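Local coordinates for protein glycoside hydrolase family 31 (Trueperella pyogenes, PDB 5I0F) that degrades cycloalternan, probably by hydrolysing its alpha-glucosidic linkages through a covalent glycosyl-enzyme intermediate formed in a TIM-barrel active site, at residues E170-V175 with V219-R224; S543-I548 with H667-M672; P570-Y575 with T613-L618; T689-L694 with L713-V718; A105-E110 with E122-T127. All coordinates share one frame; numbering follows the deposited sequence.

How the contacts relate
Contact 2 is the buried one: it joins helix 537-551 of the catalytic barrel to the C-terminal beta domain by apolar packing and two waters. Contact 3 also packs without a direct hydrogen bond between its segments, but lies farther out, between helices of the barrel region. Contacts 4 and 5 are antiparallel strand pairs near the surface, about 65 Å apart between centres, one in the C-terminal domain and one in the N-terminal domain. Contact 1, partly buried at an outermost strand of a mixed sheet, has a single beta bridge and relies on charged and polar side chains. Contacts 2 and 4 touch directly, through a probable hydrogen bond from Gln670 NE2 to Tyr693 O.

Contact 1 of 5, residues E170-V175 with V219-R224; sequences EGDEHV and VNEAGR
The imidazole of His174 reaches across to the carboxylate of Glu221, and the two flat groups are nearly coplanar, their planes 20° apart. NE2 of His174 donates to OE2 of Glu221 at 2.8 Å. The acceptor lies in the ring plane and uses its anti lone pair. ND1 of His174 is hydrogen-bonded to Asp186 OD2, and the ring stacks on Trp665. Two ring nitrogens with carboxylate partners hold its rotation and would probably stabilise a protonated ring.

Asp172 CG sits between the backbone N and the carbonyl carbon (chi1 67°), which carries OD2 to the neighbouring loop. Glu221 N meets Asp172 OD2 at 3.1 Å from above the carboxylate plane. Glu173 CG rests against Asn220 CB at 3.8 Å. Water 1 bridges Glu170 OE1 and Asp172 OD1, with a weak third bond from Asn220 ND2. Glu173 OE2 has a salt bridge to Arg145 and a hydrogen bond from Trp226.

His174 N donates to Val219 O at 2.9 Å, and Val219 N returns a bond to His174 O at 2.8 Å. Beyond this pair the type I turn from Glu170 to Glu173 lies beside the loop that links strands 212-219 and 225-230. Extended by the His174-Glu221 bond and the bond from Glu221 N to Asp172, this is the single antiparallel bridge where strand 174-179, an outermost strand of the mixed sheet, begins beside the end of strand 212-219.

Contact 2 of 5, residues S543-I548 with H667-M672; sequences SITAGI and HPRQYM
Helix 537-551 of the family 31 TIM barrel packs here on the turn that leads into strand 671-673 of the C-terminal domain. Ile544 and Ile548, one helical turn apart, both point at this turn. Ile548 CD1 lies 3.7 Å from Pro668 O and 3.9 Å from Tyr671 CB. The CG2 branch of Ile544 meets the start of the Arg669 chain, 4.0 Å from Arg669 CB, and the two side chains cross at about a right angle. The Tyr671 ring is approached obliquely by both isoleucines, and its OH bonds Phe584 O.

The polar link runs through water. Thr545 OG1 contacts two waters and has a weak bond with Arg541 O. Water 3, at 2.9 Å from Thr545 OG1, donates to Pro668 O. Water 4, at 2.8 Å from Thr545 OG1, accepts from Arg669 NH2. The Arg669 chain bends at chi3 (-61°), and its CG and CD cross the threonine hydroxyl obliquely, each about 4.0 Å from Thr545 OG1. No hydrogen bond joins the segments directly. The result is a helix-to-turn interface between a TIM barrel and the beta domain that follows it.

Contact 3 of 5, residues P570-Y575 with T613-L618; sequences PEAELY and TGCGEL
Thr613 OG1 has two bonds near the helix end: one to Val609 O, one turn back, and a weak one from Cys615 N at 3.4 Å. The hydroxyl lies between the backbone N and the carbonyl carbon (chi1 62°), while CG2 stands anti to the carbonyl carbon. This puts CG2 against the other segment. Thr613 CG2 lies 3.6 Å from Pro570 O and 3.7 Å from Ala572 N, over the start of helix 572-583. Pro570 O is buried by the contact and has no polar partner in the model.

Ala572 is the centre of the packing. Ala572 CB touches Cys615 CB at 3.6 Å and Cys615 SG at 3.8 Å. Leu618 covers another part of the same residue with both of its methyls. Leu618 CD1 meets Ala572 CB at 4.0 Å, and Leu618 CD2 meets Ala572 O at 3.7 Å. Leu618 CD1 also comes obliquely to the Tyr575 ring, 4.1 Å from Tyr575 CD2. The tyrosine OH is bonded to Arg604 O, and its side chain packs on Pro606 and Val609 of helix 606-613.

No hydrogen bond crosses between the segments. Glu571 holds the N-cap position of helix 572-583. Gly614, with positive phi, ends helix 606-613. The N-terminal turn of helix 572-583 packs on the Schellman motif and the turn that link helices 606-613 and 617-646, in the TIM-barrel region.

Contact 4 of 5, residues T689-L694 with L713-V718; sequences TWTTYL and LVTRAV
The Tyr693 ring is met at its edge, near its plane, by CD2 of Leu713. Leu713 CD2 lies 3.8 Å from Tyr693 CB, and the two side chains cross at about a right angle. The Tyr693 OH bonds Asp661. The indole of Trp690 leads away from the partner strand. Trp690 CB touches Val718 CG1 at 3.8 Å, and the Trp690 side chain touches Thr683.

On the face with Tyr693 and Leu713, Thr691 and Thr715 form a hydroxyl pair. Thr691 OG1 and Thr715 OG1 are hydrogen-bonded at 2.8 Å, and either may donate. Both hydroxyls stand anti to their own carbonyl carbons (chi1 -66° and -62°), which turns them toward each other. Thr715 CG2 goes to Thr689 CB at 3.7 Å. Leu694 CD1 packs on Val714 CG1 at 3.7 Å.

The backbones form a regular antiparallel ladder. Trp690 pairs with Arg716, and Thr692 with Val714, each through two hydrogen bonds. Thr692 N reaches Val714 O at 2.9 Å. This two-stranded ribbon lies over strand 725-728 of the larger C-terminal sheet, where Tyr726 touches Thr692, Leu694, Val714 and Arg716. Arg716 is salt-bridged to Asp701 of strand 698-701, and Val718 O accepts from Arg577 of helix 572-583.

Contact 5 of 5, residues A105-E110 with E122-T127; sequences ATYYFE and ESFPLT
Strands 105-110 and 124-126 run antiparallel, with axes at 139°. Ala105 pairs with Leu126, and Tyr107 with Phe124, as hydrogen-bonded pairs. Thr106 and Pro125 form the non-hydrogen-bonded pair between them. Phe124 O accepts twice. Tyr107 N meets Phe124 O in the carbonyl plane at 2.8 Å, and Thr106 OG1 comes to Phe124 O from above that plane at 3.1 Å.

Tyr107 carries the side-chain contact. Its CG lies between the backbone N and the carbonyl carbon (chi1 62°), which lays one face of the ring against Phe124 CB. Phe124 CB sits 3.7 Å from the centroid of the Tyr107 ring, a CH-pi contact. The two rings are nearly parallel, at 23°, but barely overlap. Leu126 CB meets the tyrosine edge, 4.0 Å from Tyr107 CD1. Water 5 links Tyr107 OH and Pro125 O, while His4 bonds the same hydroxyl. This is a beta hairpin of strands 105-113 and 118-126 in the N-terminal antiparallel sheet.

Contact 1 of 5, residues E170-V175 with V219-R224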
# COMPACT_ATOMS: atom_id res chain seq x y z
N GLU A 170 26.69 10.42 -8.10
CA GLU A 170 27.38 11.57 -8.69
C GLU A 170 26.49 12.82 -8.68
O GLU A 170 25.28 12.75 -8.50
CB GLU A 170 27.86 11.23 -10.11
CG GLU A 170 28.86 10.08 -10.09
CD GLU A 170 29.52 9.77 -11.42
OE1 GLU A 170 29.08 10.28 -12.46
OE2 GLU A 170 30.50 8.99 -11.43
N GLY A 171 27.14 13.97 -8.83
CA GLY A 171 26.52 15.28 -8.57
C GLY A 171 25.28 15.63 -9.36
O GLY A 171 24.40 16.32 -8.86
N ASP A 172 25.19 15.12 -10.58
CA ASP A 172 24.01 15.38 -11.41
C ASP A 172 22.99 14.24 -11.43
O ASP A 172 22.10 14.23 -12.29
CB ASP A 172 24.43 15.69 -12.84
CG ASP A 172 25.04 14.48 -13.55
OD1 ASP A 172 25.71 13.63 -12.87
OD2 ASP A 172 24.86 14.41 -14.79
N GLU A 173 23.10 13.29 -10.50
CA GLU A 173 22.21 12.12 -10.51
C GLU A 173 20.96 12.32 -9.66
O GLU A 173 21.01 12.95 -8.60
CB GLU A 173 22.97 10.85 -10.10
CG GLU A 173 23.82 10.34 -11.25
CD GLU A 173 24.67 9.12 -10.94
OE1 GLU A 173 25.05 8.88 -9.77
OE2 GLU A 173 25.01 8.40 -11.91
N HIS A 174 19.86 11.73 -10.13
CA HIS A 174 18.55 11.76 -9.51
C HIS A 174 18.12 10.33 -9.21
O HIS A 174 18.47 9.40 -9.97
CB HIS A 174 17.56 12.39 -10.46
CG HIS A 174 17.97 13.74 -10.92
ND1 HIS A 174 17.66 14.88 -10.23
CD2 HIS A 174 18.72 14.12 -11.98
CE1 HIS A 174 18.16 15.93 -10.87
NE2 HIS A 174 18.82 15.49 -11.93
N VAL A 175 17.40 10.15 -8.11
CA VAL A 175 17.03 8.82 -7.63
C VAL A 175 15.52 8.69 -7.66
O VAL A 175 14.82 9.43 -6.97
CB VAL A 175 17.57 8.55 -6.21
CG1 VAL A 175 17.30 7.09 -5.83
CG2 VAL A 175 19.06 8.82 -6.14
N VAL A 219 19.61 8.25 -12.29
CA VAL A 219 19.61 8.77 -13.66
C VAL A 219 20.41 10.06 -13.68
O VAL A 219 20.15 10.95 -12.88
CB VAL A 219 18.18 9.02 -14.17
CG1 VAL A 219 18.19 9.42 -15.64
CG2 VAL A 219 17.34 7.76 -13.98
N ASN A 220 21.39 10.16 -14.58
CA ASN A 220 22.20 11.38 -14.73
C ASN A 220 21.59 12.30 -15.78
O ASN A 220 20.59 11.96 -16.40
CB ASN A 220 23.69 11.07 -14.96
CG ASN A 220 24.02 10.61 -16.38
OD1 ASN A 220 23.26 10.78 -17.34
ND2 ASN A 220 25.22 10.06 -16.52
N GLU A 221 22.19 13.46 -15.96
CA GLU A 221 21.62 14.48 -16.84
C GLU A 221 22.17 14.42 -18.26
O GLU A 221 21.83 15.27 -19.09
CB GLU A 221 21.81 15.86 -16.19
CG GLU A 221 20.91 15.99 -14.97
CD GLU A 221 20.99 17.33 -14.26
OE1 GLU A 221 21.81 18.16 -14.65
OE2 GLU A 221 20.22 17.54 -13.30
N ALA A 222 23.00 13.41 -18.52
CA ALA A 222 23.41 13.00 -19.86
C ALA A 222 22.52 11.90 -20.46
O ALA A 222 22.73 11.51 -21.60
CB ALA A 222 24.83 12.49 -19.81
N GLY A 223 21.57 11.38 -19.69
CA GLY A 223 20.68 10.32 -20.17
C GLY A 223 21.10 8.88 -19.85
O GLY A 223 20.52 7.95 -20.38
N ARG A 224 22.11 8.69 -19.02
CA ARG A 224 22.50 7.33 -18.66
C ARG A 224 21.96 7.03 -17.28
O ARG A 224 21.75 7.93 -16.47
CB ARG A 224 24.01 7.17 -18.71
CG ARG A 224 24.63 7.51 -20.08
CD ARG A 224 23.88 6.92 -21.29
NE ARG A 224 24.01 5.46 -21.41
CZ ARG A 224 23.37 4.70 -22.31
NH1 ARG A 224 22.50 5.22 -23.18
NH2 ARG A 224 23.59 3.39 -22.33
O HOH W 1 26.89 11.26 -13.79
O HOH W 2 23.60 7.55 -14.12

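Contact 2 of 5, residues S543-I548 with H667-M672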
# COMPACT_ATOMS: atom_id res chain seq x y z
N SER A 543 -1.06 12.21 -5.22
CA SER A 543 -1.54 11.08 -6.01
C SER A 543 -0.86 11.03 -7.39
O SER A 543 -0.53 9.95 -7.85
CB SER A 543 -3.07 11.04 -6.11
OG SER A 543 -3.72 11.02 -4.81
N ILE A 544 -0.62 12.18 -8.02
CA ILE A 544 0.13 12.20 -9.30
C ILE A 544 1.54 11.60 -9.10
O ILE A 544 2.00 10.77 -9.88
CB ILE A 544 0.23 13.62 -9.88
CG1 ILE A 544 -1.16 14.17 -10.21
CG2 ILE A 544 1.13 13.65 -11.13
CD1 ILE A 544 -1.20 15.67 -10.43
N THR A 545 2.22 12.03 -8.04
CA THR A 545 3.51 11.50 -7.65
C THR A 545 3.47 9.98 -7.43
O THR A 545 4.35 9.23 -7.92
CB THR A 545 4.06 12.26 -6.43
OG1 THR A 545 4.13 13.66 -6.75
CG2 THR A 545 5.44 11.78 -6.03
N ALA A 546 2.45 9.53 -6.73
CA ALA A 546 2.27 8.10 -6.48
C ALA A 546 2.18 7.29 -7.78
O ALA A 546 2.80 6.24 -7.89
CB ALA A 546 1.07 7.87 -5.60
N GLY A 547 1.44 7.80 -8.76
CA GLY A 547 1.28 7.07 -10.01
C GLY A 547 2.54 7.01 -10.86
O GLY A 547 2.84 5.98 -11.43
N ILE A 548 3.26 8.13 -10.92
CA ILE A 548 4.51 8.21 -11.66
C ILE A 548 5.58 7.31 -11.03
O ILE A 548 6.26 6.55 -11.75
CB ILE A 548 5.01 9.66 -11.78
CG1 ILE A 548 3.96 10.50 -12.52
CG2 ILE A 548 6.36 9.73 -12.48
CD1 ILE A 548 4.21 11.99 -12.45
N HIS A 667 10.03 19.92 -13.40
CA HIS A 667 8.61 19.71 -13.66
C HIS A 667 8.19 18.27 -13.34
O HIS A 667 7.74 17.53 -14.21
CB HIS A 667 8.32 20.11 -15.10
CG HIS A 667 8.83 21.48 -15.44
ND1 HIS A 667 8.06 22.61 -15.34
CD2 HIS A 667 10.06 21.89 -15.81
CE1 HIS A 667 8.79 23.66 -15.66
NE2 HIS A 667 10.01 23.25 -15.95
N PRO A 668 8.31 17.89 -12.07
CA PRO A 668 8.10 16.49 -11.70
C PRO A 668 6.64 15.98 -11.70
O PRO A 668 6.46 14.76 -11.53
CB PRO A 668 8.71 16.41 -10.32
CG PRO A 668 8.42 17.76 -9.74
CD PRO A 668 8.60 18.72 -10.89
N ARG A 669 5.63 16.85 -11.83
CA ARG A 669 4.23 16.39 -11.96
C ARG A 669 3.66 16.54 -13.38
O ARG A 669 2.43 16.47 -13.57
CB ARG A 669 3.34 17.03 -10.89
CG ARG A 669 3.61 16.49 -9.49
CD ARG A 669 2.60 16.98 -8.47
NE ARG A 669 2.66 18.43 -8.40
CZ ARG A 669 3.40 19.16 -7.54
NH1 ARG A 669 3.40 20.48 -7.64
NH2 ARG A 669 4.13 18.58 -6.59
N GLN A 670 4.51 16.74 -14.39
CA GLN A 670 4.12 16.39 -15.76
C GLN A 670 4.63 15.00 -16.05
O GLN A 670 5.60 14.55 -15.44
CB GLN A 670 4.57 17.36 -16.88
CG GLN A 670 5.63 18.36 -16.56
CD GLN A 670 5.99 19.28 -17.73
OE1 GLN A 670 5.74 20.47 -17.68
NE2 GLN A 670 6.64 18.73 -18.74
N TYR A 671 3.97 14.33 -16.98
CA TYR A 671 4.32 12.98 -17.32
C TYR A 671 3.82 12.64 -18.71
O TYR A 671 2.93 13.29 -19.23
CB TYR A 671 3.72 12.00 -16.28
CG TYR A 671 2.22 12.00 -16.22
CD1 TYR A 671 1.52 12.91 -15.40
CD2 TYR A 671 1.47 11.10 -16.98
CE1 TYR A 671 0.13 12.91 -15.35
CE2 TYR A 671 0.09 11.07 -16.93
CZ TYR A 671 -0.57 11.97 -16.11
OH TYR A 671 -1.96 11.99 -16.08
N MET A 672 4.41 11.59 -19.28
CA MET A 672 3.96 11.06 -20.54
C MET A 672 2.89 10.00 -20.25
O MET A 672 3.00 9.22 -19.28
CB MET A 672 5.14 10.45 -21.33
CG MET A 672 6.25 11.44 -21.68
SD MET A 672 5.71 12.77 -22.76
CE MET A 672 5.19 11.88 -24.23
O HOH W 3 6.12 14.00 -8.79
O HOH W 4 3.89 16.00 -5.32

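Contact 3 of 5, residues P570-Y575 with T613-L618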
# COMPACT_ATOMS: atom_id res chain seq x y z
N PRO A 570 -15.59 16.68 -2.60
CA PRO A 570 -14.64 17.70 -3.00
C PRO A 570 -15.36 18.93 -3.53
O PRO A 570 -16.45 18.81 -4.10
CB PRO A 570 -13.86 17.01 -4.13
CG PRO A 570 -14.76 15.95 -4.62
CD PRO A 570 -15.43 15.46 -3.39
N GLU A 571 -14.77 20.10 -3.31
CA GLU A 571 -15.27 21.35 -3.91
C GLU A 571 -15.29 21.19 -5.43
O GLU A 571 -14.51 20.40 -5.99
CB GLU A 571 -14.38 22.55 -3.50
CG GLU A 571 -13.04 22.67 -4.26
CD GLU A 571 -12.32 24.00 -4.04
OE1 GLU A 571 -11.10 24.00 -3.75
OE2 GLU A 571 -12.97 25.06 -4.17
N ALA A 572 -16.17 21.94 -6.09
CA ALA A 572 -16.43 21.71 -7.53
C ALA A 572 -15.15 21.80 -8.35
O ALA A 572 -14.93 20.99 -9.23
CB ALA A 572 -17.46 22.71 -8.06
N GLU A 573 -14.31 22.79 -8.06
CA GLU A 573 -13.11 23.04 -8.84
C GLU A 573 -12.11 21.88 -8.77
O GLU A 573 -11.48 21.52 -9.77
CB GLU A 573 -12.43 24.34 -8.39
CG GLU A 573 -11.34 24.80 -9.33
CD GLU A 573 -10.67 26.09 -8.89
OE1 GLU A 573 -9.87 26.62 -9.67
OE2 GLU A 573 -10.89 26.55 -7.73
N LEU A 574 -11.97 21.31 -7.58
CA LEU A 574 -11.11 20.15 -7.38
C LEU A 574 -11.65 18.96 -8.13
O LEU A 574 -10.90 18.25 -8.80
CB LEU A 574 -10.93 19.84 -5.88
CG LEU A 574 -10.14 18.57 -5.55
CD1 LEU A 574 -8.74 18.59 -6.14
CD2 LEU A 574 -10.12 18.42 -4.04
N TYR A 575 -12.95 18.71 -8.03
CA TYR A 575 -13.56 17.61 -8.78
C TYR A 575 -13.29 17.77 -10.28
O TYR A 575 -12.85 16.83 -10.93
CB TYR A 575 -15.04 17.50 -8.52
CG TYR A 575 -15.68 16.21 -9.02
CD1 TYR A 575 -15.63 15.03 -8.27
CD2 TYR A 575 -16.35 16.17 -10.23
CE1 TYR A 575 -16.24 13.86 -8.71
CE2 TYR A 575 -16.97 15.00 -10.67
CZ TYR A 575 -16.91 13.86 -9.91
OH TYR A 575 -17.54 12.71 -10.37
N THR A 613 -22.34 20.79 -4.26
CA THR A 613 -21.58 22.01 -4.50
C THR A 613 -22.37 23.13 -5.15
O THR A 613 -21.86 24.21 -5.30
CB THR A 613 -20.31 21.75 -5.37
OG1 THR A 613 -20.69 21.25 -6.66
CG2 THR A 613 -19.35 20.78 -4.69
N GLY A 614 -23.61 22.86 -5.55
CA GLY A 614 -24.38 23.81 -6.35
C GLY A 614 -23.78 24.08 -7.73
O GLY A 614 -24.07 25.11 -8.31
N CYS A 615 -22.94 23.17 -8.24
CA CYS A 615 -22.25 23.41 -9.51
C CYS A 615 -22.75 22.46 -10.58
O CYS A 615 -22.17 21.39 -10.83
CB CYS A 615 -20.73 23.29 -9.35
SG CYS A 615 -19.86 23.65 -10.90
N GLY A 616 -23.85 22.87 -11.21
CA GLY A 616 -24.56 22.01 -12.15
C GLY A 616 -23.73 21.62 -13.36
O GLY A 616 -23.86 20.51 -13.84
N GLU A 617 -22.84 22.51 -13.81
CA GLU A 617 -21.96 22.19 -14.96
C GLU A 617 -21.00 20.97 -14.76
O GLU A 617 -20.44 20.46 -15.75
CB GLU A 617 -21.18 23.44 -15.41
CG GLU A 617 -20.10 23.91 -14.46
CD GLU A 617 -19.69 25.38 -14.66
OE1 GLU A 617 -19.72 25.86 -15.81
OE2 GLU A 617 -19.36 26.07 -13.67
N LEU A 618 -20.82 20.49 -13.53
CA LEU A 618 -20.01 19.29 -13.33
C LEU A 618 -20.53 18.05 -14.06
O LEU A 618 -19.74 17.18 -14.42
CB LEU A 618 -19.84 18.95 -11.85
CG LEU A 618 -19.03 19.91 -10.98
CD1 LEU A 618 -18.91 19.30 -9.59
CD2 LEU A 618 -17.66 20.17 -11.59

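Contact 4 of 5, residues T689-L694 with L713-V718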
# COMPACT_ATOMS: atom_id res chain seq x y z
N THR A 689 -4.37 30.15 -16.22
CA THR A 689 -3.37 29.66 -17.17
C THR A 689 -2.48 28.63 -16.48
O THR A 689 -2.46 28.54 -15.26
CB THR A 689 -2.51 30.79 -17.79
OG1 THR A 689 -1.57 31.26 -16.83
CG2 THR A 689 -3.36 31.97 -18.28
N TRP A 690 -1.75 27.86 -17.28
CA TRP A 690 -0.88 26.81 -16.76
C TRP A 690 0.30 26.65 -17.71
O TRP A 690 0.12 26.66 -18.93
CB TRP A 690 -1.65 25.48 -16.65
CG TRP A 690 -1.10 24.48 -15.62
CD1 TRP A 690 -0.54 23.26 -15.89
CD2 TRP A 690 -1.08 24.62 -14.21
NE1 TRP A 690 -0.19 22.63 -14.72
CE2 TRP A 690 -0.50 23.45 -13.67
CE3 TRP A 690 -1.51 25.63 -13.33
CZ2 TRP A 690 -0.34 23.26 -12.30
CZ3 TRP A 690 -1.35 25.44 -11.95
CH2 TRP A 690 -0.76 24.26 -11.45
N THR A 691 1.48 26.47 -17.14
CA THR A 691 2.70 26.37 -17.90
C THR A 691 3.26 24.95 -17.92
O THR A 691 3.33 24.30 -16.88
CB THR A 691 3.72 27.39 -17.35
OG1 THR A 691 3.21 28.71 -17.60
CG2 THR A 691 5.05 27.24 -18.02
N THR A 692 3.67 24.50 -19.10
CA THR A 692 4.23 23.17 -19.31
C THR A 692 5.61 23.29 -19.96
O THR A 692 5.80 24.08 -20.88
CB THR A 692 3.24 22.40 -20.23
OG1 THR A 692 1.99 22.31 -19.56
CG2 THR A 692 3.73 21.01 -20.56
N TYR A 693 6.59 22.51 -19.46
CA TYR A 693 7.86 22.37 -20.18
C TYR A 693 7.72 21.33 -21.28
O TYR A 693 7.35 20.18 -21.01
CB TYR A 693 9.05 22.03 -19.25
CG TYR A 693 10.33 21.87 -20.05
CD1 TYR A 693 10.96 22.98 -20.63
CD2 TYR A 693 10.87 20.60 -20.31
CE1 TYR A 693 12.10 22.83 -21.42
CE2 TYR A 693 12.02 20.45 -21.07
CZ TYR A 693 12.62 21.56 -21.63
OH TYR A 693 13.73 21.40 -22.40
N LEU A 694 8.02 21.74 -22.52
CA LEU A 694 8.06 20.82 -23.65
C LEU A 694 9.50 20.47 -23.95
O LEU A 694 10.33 21.36 -24.13
CB LEU A 694 7.45 21.45 -24.91
CG LEU A 694 6.00 21.89 -24.83
CD1 LEU A 694 5.62 22.58 -26.14
CD2 LEU A 694 5.09 20.69 -24.56
N LEU A 713 9.30 26.44 -22.39
CA LEU A 713 8.07 26.52 -21.61
C LEU A 713 6.96 27.07 -22.50
O LEU A 713 7.23 27.94 -23.32
CB LEU A 713 8.25 27.44 -20.41
CG LEU A 713 9.26 26.96 -19.35
CD1 LEU A 713 9.62 28.09 -18.39
CD2 LEU A 713 8.71 25.76 -18.59
N VAL A 714 5.74 26.56 -22.35
CA VAL A 714 4.56 27.12 -23.02
C VAL A 714 3.45 27.34 -22.01
O VAL A 714 3.35 26.60 -21.03
CB VAL A 714 4.05 26.23 -24.18
CG1 VAL A 714 5.13 26.13 -25.25
CG2 VAL A 714 3.66 24.83 -23.71
N THR A 715 2.62 28.35 -22.25
CA THR A 715 1.50 28.69 -21.38
C THR A 715 0.16 28.49 -22.13
O THR A 715 0.06 28.77 -23.30
CB THR A 715 1.66 30.10 -20.80
OG1 THR A 715 2.86 30.13 -20.01
CG2 THR A 715 0.49 30.48 -19.90
N ARG A 716 -0.83 27.99 -21.41
CA ARG A 716 -2.12 27.55 -21.96
C ARG A 716 -3.21 28.12 -21.06
O ARG A 716 -3.12 27.95 -19.84
CB ARG A 716 -2.17 26.00 -21.89
CG ARG A 716 -3.42 25.28 -22.39
CD ARG A 716 -3.55 25.54 -23.85
NE ARG A 716 -4.51 24.76 -24.62
CZ ARG A 716 -5.80 25.05 -24.78
NH1 ARG A 716 -6.42 25.99 -24.07
NH2 ARG A 716 -6.49 24.33 -25.63
N ALA A 717 -4.21 28.77 -21.65
CA ALA A 717 -5.48 29.03 -20.95
C ALA A 717 -6.08 27.69 -20.47
O ALA A 717 -6.14 26.73 -21.24
CB ALA A 717 -6.47 29.74 -21.88
N VAL A 718 -6.55 27.64 -19.22
CA VAL A 718 -7.12 26.40 -18.67
C VAL A 718 -8.52 26.58 -18.04
O VAL A 718 -8.70 26.51 -16.81
CB VAL A 718 -6.14 25.70 -17.68
CG1 VAL A 718 -4.99 25.08 -18.45
CG2 VAL A 718 -5.62 26.64 -16.61

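Contact 5 of 5, residues A105-E110 with E122-T127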
# COMPACT_ATOMS: atom_id res chain seq x y z
N ALA A 105 23.71 -10.31 29.52
CA ALA A 105 23.00 -10.29 30.79
C ALA A 105 21.66 -10.98 30.66
O ALA A 105 21.26 -11.40 29.57
CB ALA A 105 22.80 -8.84 31.25
N THR A 106 20.97 -11.07 31.78
CA THR A 106 19.59 -11.50 31.80
C THR A 106 18.83 -10.46 32.64
O THR A 106 19.43 -9.79 33.48
CB THR A 106 19.49 -12.94 32.33
OG1 THR A 106 18.16 -13.42 32.12
CG2 THR A 106 19.79 -13.03 33.79
N TYR A 107 17.53 -10.31 32.40
CA TYR A 107 16.73 -9.40 33.23
C TYR A 107 15.35 -9.94 33.49
O TYR A 107 14.85 -10.79 32.75
CB TYR A 107 16.67 -7.96 32.64
CG TYR A 107 16.02 -7.87 31.27
CD1 TYR A 107 16.75 -8.10 30.12
CD2 TYR A 107 14.66 -7.57 31.14
CE1 TYR A 107 16.15 -8.05 28.86
CE2 TYR A 107 14.05 -7.51 29.89
CZ TYR A 107 14.80 -7.74 28.75
OH TYR A 107 14.19 -7.71 27.50
N TYR A 108 14.75 -9.47 34.58
CA TYR A 108 13.38 -9.80 34.92
C TYR A 108 12.74 -8.65 35.69
O TYR A 108 13.44 -7.74 36.14
CB TYR A 108 13.31 -11.11 35.70
CG TYR A 108 13.86 -11.08 37.12
CD1 TYR A 108 13.04 -10.76 38.19
CD2 TYR A 108 15.19 -11.41 37.39
CE1 TYR A 108 13.53 -10.73 39.49
CE2 TYR A 108 15.69 -11.39 38.69
CZ TYR A 108 14.85 -11.05 39.73
OH TYR A 108 15.32 -11.02 41.00
N PHE A 109 11.43 -8.70 35.81
CA PHE A 109 10.66 -7.65 36.46
C PHE A 109 9.97 -8.18 37.70
O PHE A 109 9.59 -9.34 37.74
CB PHE A 109 9.62 -7.09 35.50
CG PHE A 109 10.22 -6.55 34.23
CD1 PHE A 109 10.70 -5.25 34.18
CD2 PHE A 109 10.32 -7.35 33.11
CE1 PHE A 109 11.25 -4.75 33.00
CE2 PHE A 109 10.88 -6.87 31.95
CZ PHE A 109 11.34 -5.57 31.89
N GLU A 110 9.79 -7.30 38.67
CA GLU A 110 9.08 -7.61 39.89
C GLU A 110 8.14 -6.45 40.23
O GLU A 110 8.59 -5.30 40.34
CB GLU A 110 10.09 -7.85 40.99
CG GLU A 110 9.56 -8.62 42.17
CD GLU A 110 10.57 -8.65 43.30
OE1 GLU A 110 11.33 -9.63 43.39
OE2 GLU A 110 10.63 -7.66 44.06
N GLU A 122 9.02 -13.85 33.81
CA GLU A 122 10.08 -14.74 33.32
C GLU A 122 11.40 -13.96 33.17
O GLU A 122 11.45 -12.71 33.23
CB GLU A 122 9.71 -15.42 31.98
CG GLU A 122 9.05 -14.51 30.93
CD GLU A 122 9.20 -14.96 29.47
OE1 GLU A 122 10.30 -15.35 29.03
OE2 GLU A 122 8.19 -14.86 28.73
N SER A 123 12.47 -14.71 32.99
CA SER A 123 13.77 -14.15 32.68
C SER A 123 13.90 -13.89 31.17
O SER A 123 13.47 -14.71 30.36
CB SER A 123 14.84 -15.11 33.13
OG SER A 123 16.09 -14.56 32.85
N PHE A 124 14.50 -12.75 30.81
CA PHE A 124 14.75 -12.37 29.42
C PHE A 124 16.25 -12.16 29.14
O PHE A 124 16.95 -11.60 29.98
CB PHE A 124 14.01 -11.07 29.10
CG PHE A 124 12.51 -11.17 29.20
CD1 PHE A 124 11.75 -11.59 28.12
CD2 PHE A 124 11.85 -10.82 30.38
CE1 PHE A 124 10.36 -11.68 28.21
CE2 PHE A 124 10.47 -10.89 30.47
CZ PHE A 124 9.73 -11.32 29.39
N PRO A 125 16.73 -12.55 27.95
CA PRO A 125 18.13 -12.31 27.61
C PRO A 125 18.40 -10.88 27.16
O PRO A 125 17.58 -10.28 26.47
CB PRO A 125 18.36 -13.28 26.46
CG PRO A 125 17.05 -13.31 25.76
CD PRO A 125 16.01 -13.20 26.84
N LEU A 126 19.56 -10.36 27.53
CA LEU A 126 20.08 -9.11 27.01
C LEU A 126 21.44 -9.40 26.37
O LEU A 126 22.40 -9.77 27.07
CB LEU A 126 20.21 -8.08 28.13
CG LEU A 126 20.73 -6.69 27.77
CD1 LEU A 126 19.89 -6.06 26.67
CD2 LEU A 126 20.77 -5.80 28.99
N THR A 127 21.51 -9.27 25.04
CA THR A 127 22.75 -9.53 24.29
C THR A 127 23.04 -8.32 23.41
O THR A 127 22.60 -8.27 22.26
CB THR A 127 22.67 -10.79 23.44
OG1 THR A 127 21.56 -10.69 22.56
CG2 THR A 127 22.50 -12.02 24.31
O HOH W 5 15.00 -9.73 25.77